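Chitin deacetylase 1 (Bombyx mori, PDB 5ZNT) hydrolyses the N-acetamido groups of the N-acetylglucosamine units of chitin, releasing acetate, with the help of zinc, this chain holding its carbohydrate esterase 4 catalytic domain. Local coordinates at residues 159-163 with 164-168; 113-117 with 118-122. One frame throughout, in Å; residues are numbered along the deposited sequence.

In the fold
Both contacts are local, each confined to one helix end: contact 1 closes the C-terminus of helix 154-163, contact 2 opens the N-terminus of helix 117-134, and their centres lie about 12 Å apart. The two helices pack on each other, since M160 of contact 1 rests against W120, G121 and V117 of contact 2. Each is partly buried. In contact 1 the buried side is thioether and phenyl, and main-chain carbonyls do the capping; in contact 2 side-chain oxygens of T116 and D119 cap an exposed helix start while W120 turns inward. Contact 1 then leads into strand 168-169 of the mixed sheet, whereas contact 2 follows helix 109-113.

Contact 1: residues 159-163 with 164-168; sequences TMMEE and QAFLY
M160 and M161 supply two of the three carbonyls, and both of the thioethers, that hold residues 164-168 against the end of helix 154-163. Three main-chain hydrogen bonds define the turn. Q164 N reaches M160 O at 2.8 Å. F166 N then donates to M161 O at 3.0 Å, in the carbonyl plane, and A165 N to E162 O at 3.2 Å, where the donor stands well above the carbonyl plane. With positive phi at A165 (64°), the bonds from F166 N to M161 O and from A165 N to E162 O, both reaching back into the last turn, identify a Schellman motif.

The apolar contacts lie beside it. M160 carries CG anti to its backbone N (chi1 178°) and bends at chi2 and chi3, which brings SD to 3.8 Å from Q164 CG and 4.0 Å from F166 CE2. The sulfur lies 5.1 Å from the F166 ring centroid in an oblique Met-aromatic contact, while M161 CA meets the edge of the same ring. M161 runs extended to SD and turns only at chi3, so that its CE comes 3.8 Å from F166 CB and also approaches the carbonyl of Y168. R128 makes a cation-pi contact with F166 and a hydrogen bond to Q164 O, tying the turn to helix 117-134.

The polar link is water-mediated: a water donates to E163 OE1 at 2.7 Å and accepts a longer bond from Q164 NE2.

Y168 OH is hydrogen-bonded to E97, and the Y168 backbone pairs with V145 in the mixed sheet. The N-H groups of Q164, A165 and F166 are thus paired as the helix stops, while the bent M160 and M161 chains place SD and CE against F166 and the water couples carboxylate to amide without direct contact.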
loop_
_atom_site.group_PDB
_atom_site.type_symbol
_atom_site.label_atom_id
_atom_site.label_comp_id
_atom_site.label_asym_id
_atom_site.label_seq_id
_atom_site.Cartn_x
_atom_site.Cartn_y
_atom_site.Cartn_z
ATOM N N THR A 159 12.408 -8.890 -10.607
ATOM C CA THR A 159 13.380 -9.948 -10.345
ATOM C C THR A 159 13.810 -9.927 -8.877
ATOM O O THR A 159 13.817 -10.960 -8.201
ATOM C CB THR A 159 14.595 -9.799 -11.269
ATOM O OG1 THR A 159 14.168 -9.857 -12.639
ATOM C CG2 THR A 159 15.612 -10.921 -11.000
ATOM N N MET A 160 14.144 -8.742 -8.364
ATOM C CA MET A 160 14.478 -8.635 -6.945
ATOM C C MET A 160 13.341 -9.169 -6.082
ATOM O O MET A 160 13.560 -9.973 -5.169
ATOM C CB MET A 160 14.791 -7.177 -6.582
ATOM C CG MET A 160 15.119 -6.955 -5.087
ATOM S SD MET A 160 13.653 -6.816 -4.028
ATOM C CE MET A 160 12.974 -5.238 -4.530
ATOM N N MET A 161 12.115 -8.729 -6.349
ATOM C CA MET A 161 11.026 -9.075 -5.436
ATOM C C MET A 161 10.780 -10.571 -5.421
ATOM O O MET A 161 10.458 -11.145 -4.370
ATOM C CB MET A 161 9.761 -8.313 -5.824
ATOM C CG MET A 161 9.904 -6.815 -5.569
ATOM S SD MET A 161 8.420 -5.894 -5.958
ATOM C CE MET A 161 7.264 -6.621 -4.800
ATOM N N GLU A 162 10.951 -11.231 -6.565
ATOM C CA GLU A 162 10.789 -12.680 -6.568
ATOM C C GLU A 162 11.922 -13.353 -5.799
ATOM O O GLU A 162 11.677 -14.232 -4.970
ATOM C CB GLU A 162 10.699 -13.218 -7.999
ATOM C CG GLU A 162 10.435 -14.720 -8.013
ATOM C CD GLU A 162 10.078 -15.290 -9.389
ATOM O OE1 GLU A 162 9.827 -14.520 -10.349
ATOM O OE2 GLU A 162 10.055 -16.534 -9.492
ATOM N N GLU A 163 13.170 -12.949 -6.054
ATOM C CA GLU A 163 14.292 -13.529 -5.312
ATOM C C GLU A 163 14.159 -13.292 -3.810
ATOM O O GLU A 163 14.565 -14.142 -3.015
ATOM C CB GLU A 163 15.623 -12.945 -5.802
ATOM C CG GLU A 163 16.045 -13.407 -7.191
ATOM C CD GLU A 163 17.305 -12.707 -7.708
ATOM O OE1 GLU A 163 17.871 -11.844 -6.989
ATOM O OE2 GLU A 163 17.734 -13.021 -8.840
ATOM N N GLN A 164 13.593 -12.154 -3.403
ATOM C CA GLN A 164 13.490 -11.789 -1.991
ATOM C C GLN A 164 12.193 -12.254 -1.350
ATOM O O GLN A 164 11.967 -11.978 -0.166
ATOM C CB GLN A 164 13.634 -10.268 -1.841
ATOM C CG GLN A 164 15.048 -9.766 -2.154
ATOM C CD GLN A 164 16.079 -10.426 -1.249
ATOM O OE1 GLN A 164 15.841 -10.611 -0.062
ATOM N NE2 GLN A 164 17.222 -10.790 -1.814
ATOM N N ALA A 165 11.320 -12.922 -2.110
ATOM C CA ALA A 165 10.091 -13.495 -1.572
ATOM C C ALA A 165 9.155 -12.412 -1.038
ATOM O O ALA A 165 8.463 -12.603 -0.040
ATOM C CB ALA A 165 10.385 -14.541 -0.495
ATOM N N PHE A 166 9.122 -11.268 -1.713
ATOM C CA PHE A 166 8.053 -10.315 -1.453
ATOM C C PHE A 166 6.766 -10.844 -2.083
ATOM O O PHE A 166 6.797 -11.581 -3.073
ATOM C CB PHE A 166 8.407 -8.934 -2.013
ATOM C CG PHE A 166 9.356 -8.135 -1.131
ATOM C CD1 PHE A 166 8.899 -7.523 0.034
ATOM C CD2 PHE A 166 10.701 -8.013 -1.461
ATOM C CE1 PHE A 166 9.766 -6.797 0.841
ATOM C CE2 PHE A 166 11.574 -7.277 -0.656
ATOM C CZ PHE A 166 11.105 -6.677 0.499
ATOM N N LEU A 167 5.624 -10.473 -1.500
ATOM C CA LEU A 167 4.356 -10.973 -2.026
ATOM C C LEU A 167 3.833 -10.088 -3.150
ATOM O O LEU A 167 3.407 -10.583 -4.201
ATOM C CB LEU A 167 3.324 -11.068 -0.906
ATOM C CG LEU A 167 1.918 -11.513 -1.321
ATOM C CD1 LEU A 167 1.963 -12.945 -1.896
ATOM C CD2 LEU A 167 0.963 -11.391 -0.126
ATOM N N TYR A 168 3.852 -8.776 -2.959
ATOM C CA TYR A 168 3.228 -7.926 -3.950
ATOM C C TYR A 168 3.973 -6.620 -4.075
ATOM O O TYR A 168 4.642 -6.158 -3.141
ATOM C CB TYR A 168 1.759 -7.636 -3.622
ATOM C CG TYR A 168 1.555 -6.772 -2.392
ATOM C CD1 TYR A 168 1.509 -5.381 -2.490
ATOM C CD2 TYR A 168 1.433 -7.348 -1.135
ATOM C CE1 TYR A 168 1.326 -4.582 -1.357
ATOM C CE2 TYR A 168 1.262 -6.558 0.007
ATOM C CZ TYR A 168 1.199 -5.183 -0.120
ATOM O OH TYR A 168 1.041 -4.397 0.994
HETATM O O HOH W 1 17.582 -10.121 -4.930
#

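Contact 2: residues 113-117 with 118-122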
loop_
_atom_site.group_PDB
_atom_site.type_symbol
_atom_site.label_atom_id
_atom_site.label_comp_id
_atom_site.label_asym_id
_atom_site.label_seq_id
_atom_site.Cartn_x
_atom_site.Cartn_y
_atom_site.Cartn_z
ATOM N N SER A 113 14.487 4.179 -11.851
ATOM C CA SER A 113 14.075 3.611 -13.129
ATOM C C SER A 113 15.206 2.839 -13.804
ATOM O O SER A 113 14.933 2.024 -14.693
ATOM C CB SER A 113 13.540 4.720 -14.043
ATOM O OG SER A 113 12.309 5.246 -13.544
ATOM N N ASN A 114 16.451 3.044 -13.364
ATOM C CA ASN A 114 17.636 2.399 -13.921
ATOM C C ASN A 114 18.413 1.571 -12.883
ATOM O O ASN A 114 19.557 1.185 -13.138
ATOM C CB ASN A 114 18.550 3.467 -14.532
ATOM C CG ASN A 114 19.430 2.930 -15.642
ATOM O OD1 ASN A 114 19.078 1.955 -16.311
ATOM N ND2 ASN A 114 20.581 3.570 -15.852
ATOM N N ALA A 115 17.822 1.274 -11.723
ATOM C CA ALA A 115 18.555 0.580 -10.671
ATOM C C ALA A 115 18.716 -0.902 -10.982
ATOM O O ALA A 115 17.822 -1.545 -11.536
ATOM C CB ALA A 115 17.849 0.749 -9.321
ATOM N N THR A 116 19.865 -1.450 -10.590
ATOM C CA THR A 116 20.141 -2.879 -10.691
ATOM C C THR A 116 19.263 -3.683 -9.732
ATOM O O THR A 116 18.645 -3.146 -8.805
ATOM C CB THR A 116 21.600 -3.184 -10.337
ATOM O OG1 THR A 116 21.845 -2.745 -8.991
ATOM C CG2 THR A 116 22.561 -2.482 -11.293
ATOM N N VAL A 117 19.245 -5.002 -9.955
ATOM C CA VAL A 117 18.590 -5.920 -9.027
ATOM C C VAL A 117 19.151 -5.742 -7.620
ATOM O O VAL A 117 18.404 -5.714 -6.633
ATOM C CB VAL A 117 18.754 -7.367 -9.524
ATOM C CG1 VAL A 117 18.345 -8.375 -8.456
ATOM C CG2 VAL A 117 17.947 -7.567 -10.811
ATOM N N ASP A 118 20.474 -5.605 -7.508
ATOM C CA ASP A 118 21.085 -5.470 -6.191
ATOM C C ASP A 118 20.693 -4.151 -5.528
ATOM O O ASP A 118 20.440 -4.120 -4.319
ATOM C CB ASP A 118 22.601 -5.613 -6.311
ATOM C CG ASP A 118 23.307 -5.502 -4.967
ATOM O OD1 ASP A 118 23.072 -6.376 -4.099
ATOM O OD2 ASP A 118 24.104 -4.549 -4.790
ATOM N N ASP A 119 20.630 -3.057 -6.297
ATOM C CA ASP A 119 20.173 -1.779 -5.752
ATOM C C ASP A 119 18.757 -1.902 -5.186
ATOM O O ASP A 119 18.474 -1.437 -4.076
ATOM C CB ASP A 119 20.176 -0.688 -6.827
ATOM C CG ASP A 119 21.575 -0.207 -7.232
ATOM O OD1 ASP A 119 22.524 -0.233 -6.416
ATOM O OD2 ASP A 119 21.694 0.227 -8.405
ATOM N N TRP A 120 17.846 -2.496 -5.963
ATOM C CA TRP A 120 16.480 -2.693 -5.486
ATOM C C TRP A 120 16.470 -3.531 -4.219
ATOM O O TRP A 120 15.693 -3.259 -3.296
ATOM C CB TRP A 120 15.625 -3.363 -6.571
ATOM C CG TRP A 120 15.113 -2.389 -7.562
ATOM C CD1 TRP A 120 15.631 -2.119 -8.813
ATOM C CD2 TRP A 120 13.989 -1.524 -7.396
ATOM N NE1 TRP A 120 14.886 -1.139 -9.430
ATOM C CE2 TRP A 120 13.883 -0.744 -8.578
ATOM C CE3 TRP A 120 13.066 -1.316 -6.354
ATOM C CZ2 TRP A 120 12.880 0.207 -8.755
ATOM C CZ3 TRP A 120 12.066 -0.374 -6.535
ATOM C CH2 TRP A 120 11.979 0.376 -7.730
ATOM N N GLY A 121 17.312 -4.563 -4.165
ATOM C CA GLY A 121 17.374 -5.407 -2.983
ATOM C C GLY A 121 17.870 -4.651 -1.766
ATOM O O GLY A 121 17.279 -4.751 -0.686
ATOM N N LYS A 122 18.932 -3.855 -1.927
ATOM C CA LYS A 122 19.444 -3.101 -0.780
ATOM C C LYS A 122 18.401 -2.128 -0.256
ATOM O O LYS A 122 18.252 -1.973 0.958
ATOM C CB LYS A 122 20.724 -2.358 -1.147
ATOM C CG LYS A 122 21.919 -3.303 -1.358
ATOM C CD LYS A 122 23.112 -2.538 -1.918
ATOM C CE LYS A 122 24.295 -2.594 -0.984
ATOM N NZ LYS A 122 25.370 -1.667 -1.437
HETATM O O HOH W 2 15.406 -0.307 -12.189
#
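A capping box starts helix 117-134, with T116 as the N-cap and D119 three residues on. D119 N donates to T116 OG1 at 3.0 Å with an N-H...O angle of 161°, and D119 OD2 in return accepts from T116 N at 3.3 Å, a weak bond. The T116 torsion accounts for the first: at chi1 60° OG1 sits between the backbone N and the carbonyl carbon, facing the first turn. D119 sends CG to the side of its own backbone N, which turns the carboxylate back toward T116, where OD2 meets the backbone N. With an alanine at this position the T116 backbone N-H would probably be left without its weak carboxylate mate, and half of the capping box would be gone.

Regular helix follows directly: W120 N donates to T116 O at 3.0 Å in an almost straight bond, and G121 N to V117 O at 2.9 Å. The negative carboxylate beside the opening turn is probably favourable for the helix dipole.

A115, just ahead of the cap, packs its CB 3.5 Å from W120 NE1, in an oblique approach to the indole, and also touches D119 CB. A water at the indole edge, in plane with the ring, accepts from W120 NE1 at 2.9 Å and donates to A115 O at 2.8 Å, giving the buried N-H a partner and bridging the residues before and after the cap. A115 O has a second donor in N156 ND2 of helix 154-163. On this inner side of the helix the W120 ring also meets that of W112, and the W120 side chain lies about 12 Å from the bound zinc ion.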